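Local coordinates for protein type III pantothenate kinase (Campylobacter jejuni, PDB 2NRH) that probably phosphorylates pantothenate with ATP, the first step of coenzyme A biosynthesis, as a homodimeric kinase that needs a monovalent cation, at residues P62-F66 with I78-Y82. The protein carries 2 engineered substitutions. Numbering follows the deposited sequence.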
loop_
_atom_site.group_PDB
_atom_site.type_symbol
_atom_site.label_atom_id
_atom_site.label_comp_id
_atom_site.label_asym_id
_atom_site.label_seq_id
_atom_site.Cartn_x
_atom_site.Cartn_y
_atom_site.Cartn_z
ATOM N N PRO B 62 -20.686 -23.529 4.657
ATOM C CA PRO B 62 -21.462 -24.265 3.624
ATOM C C PRO B 62 -22.831 -23.680 3.310
ATOM O O PRO B 62 -23.364 -23.976 2.246
ATOM C CB PRO B 62 -21.605 -25.693 4.216
ATOM C CG PRO B 62 -20.396 -25.799 5.229
ATOM C CD PRO B 62 -20.343 -24.401 5.810
ATOM N N TYR B 63 -23.386 -22.858 4.195
ATOM C CA TYR B 63 -24.722 -22.281 4.010
ATOM C C TYR B 63 -24.741 -20.996 3.187
ATOM O O TYR B 63 -25.809 -20.546 2.726
ATOM C CB TYR B 63 -25.401 -22.071 5.366
ATOM C CG TYR B 63 -25.582 -23.368 6.112
ATOM C CD1 TYR B 63 -26.726 -24.143 5.910
ATOM C CD2 TYR B 63 -24.594 -23.858 6.990
ATOM C CE1 TYR B 63 -26.910 -25.329 6.568
ATOM C CE2 TYR B 63 -24.760 -25.064 7.648
ATOM C CZ TYR B 63 -25.937 -25.790 7.432
ATOM O OH TYR B 63 -26.160 -27.009 8.062
ATOM N N PHE B 64 -23.557 -20.410 2.986
ATOM C CA PHE B 64 -23.455 -19.139 2.272
ATOM C C PHE B 64 -23.612 -19.343 0.781
ATOM O O PHE B 64 -22.715 -19.878 0.148
ATOM C CB PHE B 64 -22.108 -18.447 2.581
ATOM C CG PHE B 64 -22.140 -17.571 3.825
ATOM C CD1 PHE B 64 -22.579 -16.252 3.755
ATOM C CD2 PHE B 64 -21.759 -18.079 5.042
ATOM C CE1 PHE B 64 -22.633 -15.480 4.875
ATOM C CE2 PHE B 64 -21.828 -17.317 6.187
ATOM C CZ PHE B 64 -22.251 -16.014 6.108
ATOM N N LEU B 65 -24.728 -18.907 0.199
ATOM C CA LEU B 65 -24.829 -18.875 -1.270
ATOM C C LEU B 65 -24.673 -17.437 -1.833
ATOM O O LEU B 65 -25.470 -16.511 -1.584
ATOM C CB LEU B 65 -26.082 -19.633 -1.786
ATOM C CG LEU B 65 -26.418 -21.004 -1.111
ATOM C CD1 LEU B 65 -27.503 -21.706 -1.818
ATOM C CD2 LEU B 65 -25.203 -21.985 -0.898
ATOM N N PHE B 66 -23.626 -17.251 -2.614
ATOM C CA PHE B 66 -23.168 -15.937 -2.925
ATOM C C PHE B 66 -22.662 -15.963 -4.338
ATOM O O PHE B 66 -21.814 -16.744 -4.658
ATOM C CB PHE B 66 -22.063 -15.579 -1.905
ATOM C CG PHE B 66 -21.458 -14.236 -2.102
ATOM C CD1 PHE B 66 -22.162 -13.094 -1.782
ATOM C CD2 PHE B 66 -20.157 -14.124 -2.574
ATOM C CE1 PHE B 66 -21.605 -11.858 -1.956
ATOM C CE2 PHE B 66 -19.592 -12.912 -2.714
ATOM C CZ PHE B 66 -20.323 -11.759 -2.434
ATOM N N ILE B 78 -17.147 -12.803 1.979
ATOM C CA ILE B 78 -18.482 -13.231 1.642
ATOM C C ILE B 78 -19.498 -12.775 2.720
ATOM O O ILE B 78 -20.480 -12.112 2.401
ATOM C CB ILE B 78 -18.558 -14.776 1.375
ATOM C CG1 ILE B 78 -17.899 -15.102 0.046
ATOM C CG2 ILE B 78 -20.030 -15.256 1.370
ATOM C CD1 ILE B 78 -17.600 -16.559 -0.219
ATOM N N ALA B 79 -19.227 -13.121 3.985
ATOM C CA ALA B 79 -20.103 -12.800 5.080
ATOM C C ALA B 79 -20.331 -11.296 5.249
ATOM O O ALA B 79 -21.407 -10.881 5.701
ATOM C CB ALA B 79 -19.550 -13.412 6.394
ATOM N N ALA B 80 -19.332 -10.475 4.940
ATOM C CA ALA B 80 -19.507 -9.000 5.045
ATOM C C ALA B 80 -20.284 -8.418 3.885
ATOM O O ALA B 80 -20.902 -7.352 4.042
ATOM C CB ALA B 80 -18.186 -8.273 5.164
ATOM N N CYS B 81 -20.199 -9.064 2.723
ATOM C CA CYS B 81 -20.999 -8.655 1.558
ATOM C C CYS B 81 -22.441 -9.148 1.620
ATOM O O CYS B 81 -23.296 -8.702 0.863
ATOM C CB CYS B 81 -20.371 -9.143 0.250
ATOM S SG CYS B 81 -18.863 -8.259 -0.124
ATOM N N TYR B 82 -22.682 -10.109 2.481
ATOM C CA TYR B 82 -23.858 -10.921 2.367
ATOM C C TYR B 82 -25.180 -10.155 2.606
ATOM O O TYR B 82 -26.190 -10.508 1.988
ATOM C CB TYR B 82 -23.782 -12.076 3.355
ATOM C CG TYR B 82 -24.636 -13.257 2.963
ATOM C CD1 TYR B 82 -24.527 -13.821 1.691
ATOM C CD2 TYR B 82 -25.546 -13.816 3.851
ATOM C CE1 TYR B 82 -25.276 -14.891 1.317
ATOM C CE2 TYR B 82 -26.307 -14.922 3.470
ATOM C CZ TYR B 82 -26.146 -15.442 2.205
ATOM O OH TYR B 82 -26.845 -16.545 1.806
#
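Phe64 meets Tyr82 in a T-shaped stack, the edge of the phenylalanine directed at the tyrosine face, with centroids 4.7 Å apart and planes inclined at 64°. Phe64 CD1 sits over the centre of the tyrosine ring, while Phe64 CE1 lies 3.5 Å from Tyr82 CD2. Beyond the stack, the same ring reaches the helix itself: Phe64 CD1 is 3.6 Å from Ile78 CG2, and Phe64 CZ is 3.8 Å from Ala79 CB. Ile78 is shared between two aromatic side chains, its CG2 branch touching both Phe64 and the base of Phe66, and its CG1 branch meeting Phe66 CD2 at 3.6 Å. Farther round, CE1 and CZ of Phe66 rest against Cys81 CB. The extended first torsion of Phe66, with CG opposite the backbone N (chi1 179°), carries the ring over to the helix. Leu65 O lies in the plane of the tyrosine ring at its edge, 3.3 Å from Tyr82 CE1. Alternate loop residues thus pack on helix 75-81, which in this actin-like ATPase-type kinase carries the predicted proton acceptor Asp76; Phe64 also lies near Ile75 of the predicted substrate site. Lys201 of helix 194-204 probably helps to position Tyr82, its NZ hydrogen-bonding the carbonyl oxygen and the lysine making a cation-pi contact with the ring. Around these side chains, Ile41 of strand 38-42 backs Phe64 and Ala79, Ile101 of strand 95-102 adjoins Phe66 and Cys81, and Ile202 of helix 194-204 packs on Phe64 and Tyr82, so loop and helix meet between elements of both sheets.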